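Local coordinates for protein prolyl-tRNA synthetase (Giardia lamblia ATCC 50803, PDB 3IAL) that probably catalyses the ATP-dependent attachment of proline to tRNA(Pro), and here holds the prolyl-adenylate intermediate of that reaction, at residues B[233-238]-B[485-490]; B[227-232]-B[457-462]. One frame throughout, in Å; residues are numbered along the deposited sequence.

Contact 1. Residues B[233-238]-B[485-490]. With PR8 (5'-O-[(R)-hydroxy{[(2S)-pyrrolidin-2-ylcarbonyl]oxy}phosphoryl]adenosine), chain H.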
# COMPACT_ATOMS: atom_id res chain seq x y z
N GLY B 233 13.44 28.94 -3.93
CA GLY B 233 14.88 29.11 -3.76
C GLY B 233 15.45 28.43 -2.52
O GLY B 233 16.67 28.38 -2.35
N ARG B 234 14.57 27.93 -1.64
CA ARG B 234 15.01 27.08 -0.53
C ARG B 234 15.20 25.67 -1.05
O ARG B 234 14.61 25.30 -2.08
CB ARG B 234 13.98 27.02 0.58
CG ARG B 234 13.59 28.34 1.22
CD ARG B 234 12.74 28.06 2.45
NE ARG B 234 12.03 29.24 2.93
CZ ARG B 234 10.94 29.76 2.37
NH1 ARG B 234 10.40 29.22 1.27
NH2 ARG B 234 10.38 30.85 2.90
N VAL B 235 16.00 24.88 -0.35
CA VAL B 235 16.14 23.45 -0.66
C VAL B 235 15.28 22.60 0.30
O VAL B 235 15.06 22.97 1.46
CB VAL B 235 17.60 22.95 -0.56
CG1 VAL B 235 18.47 23.63 -1.60
CG2 VAL B 235 18.15 23.16 0.86
N LEU B 236 14.82 21.46 -0.20
CA LEU B 236 14.03 20.53 0.56
C LEU B 236 14.76 19.19 0.61
O LEU B 236 15.05 18.62 -0.45
CB LEU B 236 12.67 20.36 -0.13
CG LEU B 236 11.61 19.51 0.58
CD1 LEU B 236 11.23 20.15 1.91
CD2 LEU B 236 10.40 19.33 -0.32
N GLN B 237 15.06 18.69 1.80
CA GLN B 237 15.69 17.37 1.93
C GLN B 237 14.64 16.32 1.60
O GLN B 237 13.67 16.16 2.33
CB GLN B 237 16.27 17.11 3.32
CG GLN B 237 16.96 15.75 3.43
CD GLN B 237 17.40 15.41 4.84
OE1 GLN B 237 17.99 16.23 5.53
NE2 GLN B 237 17.12 14.18 5.26
N THR B 238 14.87 15.61 0.51
CA THR B 238 13.85 14.76 -0.12
C THR B 238 14.25 13.29 -0.15
O THR B 238 13.44 12.42 -0.45
CB THR B 238 13.59 15.31 -1.54
OG1 THR B 238 13.17 16.68 -1.42
CG2 THR B 238 12.52 14.51 -2.29
N GLU B 485 22.22 27.65 5.64
CA GLU B 485 23.05 26.71 6.37
C GLU B 485 23.93 25.90 5.44
O GLU B 485 23.58 25.67 4.28
CB GLU B 485 22.19 25.79 7.21
CG GLU B 485 21.26 24.88 6.45
CD GLU B 485 20.27 24.20 7.36
OE1 GLU B 485 19.61 24.91 8.15
OE2 GLU B 485 20.16 22.96 7.29
N ILE B 486 25.07 25.48 5.96
CA ILE B 486 25.94 24.60 5.22
C ILE B 486 25.28 23.22 5.23
O ILE B 486 25.07 22.63 6.28
CB ILE B 486 27.34 24.54 5.81
CG1 ILE B 486 27.99 25.93 5.78
CG2 ILE B 486 28.19 23.54 5.04
CD1 ILE B 486 29.37 25.98 6.43
N ARG B 487 24.95 22.73 4.03
CA ARG B 487 24.22 21.49 3.86
C ARG B 487 25.14 20.30 3.77
O ARG B 487 24.85 19.24 4.33
CB ARG B 487 23.37 21.56 2.59
CG ARG B 487 22.35 22.67 2.62
CD ARG B 487 21.32 22.47 3.73
NE ARG B 487 20.27 21.55 3.34
CZ ARG B 487 19.17 21.30 4.04
NH1 ARG B 487 18.98 21.90 5.21
NH2 ARG B 487 18.25 20.46 3.58
N GLY B 488 26.24 20.46 3.05
CA GLY B 488 27.26 19.42 2.95
C GLY B 488 28.10 19.53 1.69
O GLY B 488 28.06 20.55 0.98
N HIS B 489 28.85 18.47 1.42
CA HIS B 489 29.68 18.39 0.23
C HIS B 489 29.43 17.06 -0.48
O HIS B 489 28.91 16.13 0.11
CB HIS B 489 31.16 18.54 0.60
CG HIS B 489 31.76 17.31 1.21
ND1 HIS B 489 31.50 16.92 2.50
CD2 HIS B 489 32.60 16.39 0.69
CE1 HIS B 489 32.16 15.80 2.76
NE2 HIS B 489 32.84 15.46 1.67
N ASN B 490 29.81 17.00 -1.75
CA ASN B 490 29.76 15.77 -2.52
C ASN B 490 31.16 15.18 -2.56
O ASN B 490 32.05 15.77 -3.17
CB ASN B 490 29.27 16.06 -3.93
CG ASN B 490 28.91 14.80 -4.70
OD1 ASN B 490 29.49 13.74 -4.51
ND2 ASN B 490 27.94 14.93 -5.60
C PR8 H . 15.39 8.73 8.31
N PR8 H . 14.97 6.57 9.30
O PR8 H . 14.43 9.10 8.99
P PR8 H . 15.54 11.02 7.35
N1 PR8 H . 7.24 16.01 6.62
C2 PR8 H . 7.39 15.38 5.46
N3 PR8 H . 8.48 14.65 5.19
C4 PR8 H . 9.47 14.53 6.07
C5 PR8 H . 9.35 15.19 7.29
C6 PR8 H . 8.20 15.94 7.56
N6 PR8 H . 8.07 16.57 8.72
N7 PR8 H . 10.44 14.92 7.99
C8 PR8 H . 11.22 14.13 7.25
N9 PR8 H . 10.64 13.90 6.07
CA PR8 H . 15.84 7.27 8.35
CB PR8 H . 15.59 6.65 6.98
CD PR8 H . 14.47 5.37 8.64
CG PR8 H . 14.32 5.81 7.18
C1' PR8 H . 11.23 13.05 4.98
O10 PR8 H . 16.15 9.54 7.52
O1P PR8 H . 15.68 11.85 8.58
C2' PR8 H . 12.48 13.70 4.34
O2' PR8 H . 12.47 13.50 2.92
O2P PR8 H . 16.36 11.67 6.14
C3' PR8 H . 13.61 12.87 4.91
O3' PR8 H . 14.75 12.92 4.04
C4' PR8 H . 12.93 11.52 4.81
O4' PR8 H . 11.70 11.77 5.51
C5' PR8 H . 13.80 10.48 5.49
O5' PR8 H . 14.03 10.84 6.84
O HOH W 1 14.83 20.65 4.05
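Val-235 and Arg-487 approach from opposite directions and meet methyl to cation. The CG2 branch of Val-235 lies over one face of the guanidinium, 3.6 Å from NE of Arg-487, while CB of Gln-237 packs obliquely against NH2 of Arg-487 at 3.9 Å. Bends at chi2 (-63°) and chi3 (-81°) fold the arginine chain so that its head reaches strand 235-245. Its own backbone sits in a classic beta bulge, Arg-487 and Gly-488 both facing Tyr-513.

Charge is dealt with around the guanidinium. NH1 of Arg-487 forms a salt bridge to OE2 of Glu-485, 2.6 Å away and approached from above the carboxylate plane. NE of Arg-487 makes a second salt bridge, to Asp-227 of strand 222-229.

One water accepts a hydrogen bond from Gln-237 N at 3.0 Å; its links to Val-235 O and Arg-487 NH2 are weak.

Gln-237 takes hold of the adenylate's ribose twice; Thr-122, His-242 and Ser-274 also bind the ligand. O of Gln-237 accepts from the ligand O2' at 3.0 Å, and NE2 of Gln-237 donates to the ligand O3' at 2.9 Å, the extended side chain carrying the amide there.

Arg-211 bonds both OE1 of Gln-237 and O of Arg-487, and so probably fixes the amide's rotation; Arg-487 packs alongside, its charge presumably offset by its two ion pairs.

Contact 2. Residues B[227-232]-B[457-462]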
# COMPACT_ATOMS: atom_id res chain seq x y z
N ASP B 227 19.18 17.11 -1.57
CA ASP B 227 18.61 18.43 -1.31
C ASP B 227 18.08 19.03 -2.61
O ASP B 227 18.86 19.38 -3.49
CB ASP B 227 19.68 19.36 -0.72
CG ASP B 227 19.86 19.18 0.76
OD1 ASP B 227 19.00 18.56 1.42
OD2 ASP B 227 20.87 19.70 1.28
N VAL B 228 16.77 19.16 -2.72
CA VAL B 228 16.14 19.57 -3.97
C VAL B 228 15.81 21.06 -3.94
O VAL B 228 15.12 21.52 -3.05
CB VAL B 228 14.86 18.77 -4.22
CG1 VAL B 228 14.10 19.33 -5.43
CG2 VAL B 228 15.18 17.29 -4.42
N VAL B 229 16.30 21.80 -4.93
CA VAL B 229 15.94 23.21 -5.04
C VAL B 229 14.47 23.37 -5.43
O VAL B 229 14.02 22.85 -6.45
CB VAL B 229 16.81 23.95 -6.06
CG1 VAL B 229 16.40 25.42 -6.13
CG2 VAL B 229 18.29 23.81 -5.71
N MET B 230 13.72 24.09 -4.59
CA MET B 230 12.31 24.38 -4.82
C MET B 230 12.16 25.75 -5.48
O MET B 230 13.09 26.56 -5.45
CB MET B 230 11.57 24.33 -3.49
CG MET B 230 11.58 22.94 -2.85
SD MET B 230 10.42 21.82 -3.66
CE MET B 230 8.87 22.46 -3.05
N PRO B 231 10.98 26.03 -6.09
CA PRO B 231 10.80 27.29 -6.82
C PRO B 231 10.99 28.57 -5.99
O PRO B 231 11.27 29.60 -6.57
CB PRO B 231 9.36 27.20 -7.34
CG PRO B 231 9.06 25.75 -7.40
CD PRO B 231 9.84 25.12 -6.28
N CYS B 232 10.84 28.48 -4.67
CA CYS B 232 11.09 29.62 -3.78
C CYS B 232 12.58 29.89 -3.56
O CYS B 232 12.94 30.94 -3.06
CB CYS B 232 10.42 29.39 -2.42
SG CYS B 232 10.96 27.86 -1.57
N GLY B 457 18.85 32.88 -4.42
CA GLY B 457 18.41 31.65 -3.79
C GLY B 457 19.12 30.44 -4.38
O GLY B 457 20.13 30.58 -5.07
N GLY B 458 18.60 29.26 -4.10
CA GLY B 458 19.21 28.01 -4.53
C GLY B 458 20.43 27.67 -3.70
O GLY B 458 20.54 28.07 -2.53
N LEU B 459 21.35 26.92 -4.30
CA LEU B 459 22.54 26.45 -3.62
C LEU B 459 23.73 27.37 -3.94
O LEU B 459 23.92 27.75 -5.09
CB LEU B 459 22.85 25.01 -4.04
CG LEU B 459 21.81 23.97 -3.57
CD1 LEU B 459 21.68 22.79 -4.55
CD2 LEU B 459 22.15 23.48 -2.16
N ALA B 460 24.49 27.72 -2.91
CA ALA B 460 25.75 28.46 -3.06
C ALA B 460 26.89 27.48 -2.84
O ALA B 460 27.03 26.91 -1.75
CB ALA B 460 25.83 29.60 -2.06
N ARG B 461 27.69 27.28 -3.88
CA ARG B 461 28.77 26.31 -3.88
C ARG B 461 30.09 27.04 -3.70
O ARG B 461 30.34 28.04 -4.35
CB ARG B 461 28.76 25.55 -5.20
CG ARG B 461 29.74 24.40 -5.31
CD ARG B 461 29.56 23.73 -6.64
NE ARG B 461 30.54 22.67 -6.89
CZ ARG B 461 31.73 22.84 -7.48
NH1 ARG B 461 32.13 24.04 -7.87
NH2 ARG B 461 32.53 21.79 -7.67
N PHE B 462 30.93 26.56 -2.79
CA PHE B 462 32.17 27.26 -2.47
C PHE B 462 33.23 26.31 -1.93
O PHE B 462 32.92 25.39 -1.17
CB PHE B 462 31.90 28.38 -1.45
CG PHE B 462 31.34 27.91 -0.13
CD1 PHE B 462 32.17 27.71 0.97
CD2 PHE B 462 29.98 27.73 0.04
CE1 PHE B 462 31.65 27.30 2.20
CE2 PHE B 462 29.45 27.33 1.26
CZ PHE B 462 30.29 27.11 2.34
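Val-229 has CG1 anti to its backbone N (chi1 -180°), which leaves CG2 anti to the carbonyl carbon, and both methyls are used on segment 457-462. Leu-459 places CG beside its own N instead (chi1 -67°). Its chi2 of 149° lies away from a staggered value and turns CD1 toward the valine. The two side chains cross obliquely and touch by one branch each, Val-229 CG2 against Leu-459 CD1 at 3.7 Å. CG2 of Val-229 also comes within 4.1 Å of Leu-459 CG. The second methyl, Val-229 CG1, rests against the main chain, 4.1 Å from Gly-458 CA. Here the backbones draw together, the CA atoms of Val-229 and Gly-458 being 5.8 Å apart, yet no hydrogen bond joins the two segments: between them the contact is apolar, though Gly-458 bonds through its backbone to Gly-233, the residue just after segment 227-232.

Strand 222-229 belongs to the antiparallel sheet of the class II synthetase core, and Val-229 is its last residue before the chain turns toward strand 235-245. On the other side, Gly-457 leaves helix 446-455 with positive phi, and Gly-458, positive in phi as well, leads into strand 459-464 of the C-terminal region. The two glycines carry the chain from helix to strand beside Val-229, with backbone rather than a side chain facing the valine methyl.

The apolar patch extends past the two segments. Val-229 also meets Met-439, and Leu-459 packs on Val-235 of the next core strand and on Tyr-513 and Ala-515 of strand 510-515, the antiparallel neighbour of its own strand.

In the fold
Contacts 1 and 2 have centres about 7 Å apart. Along the chain the order is 227-232, 233-238, 457-462, 485-490, so the segments alternate: the two arms of one core hairpin, strands 222-229 and 235-245, meet two separate C-terminal strands, with more than 200 residues, including the anticodon-binding domain, in between. Strands 459-464 and 485-489 lie on either side of strand 510-515. A probable backbone hydrogen bond, Gly-233 O to Gly-458 N at 2.8 Å, and the Arg-487 to Asp-227 salt bridge join the contacts. Strand 485-489 also pairs antiparallel with 207-211, itself paired with 222-229, so the C-terminal region is fastened directly to the catalytic core, beside the strand that reaches the adenylate.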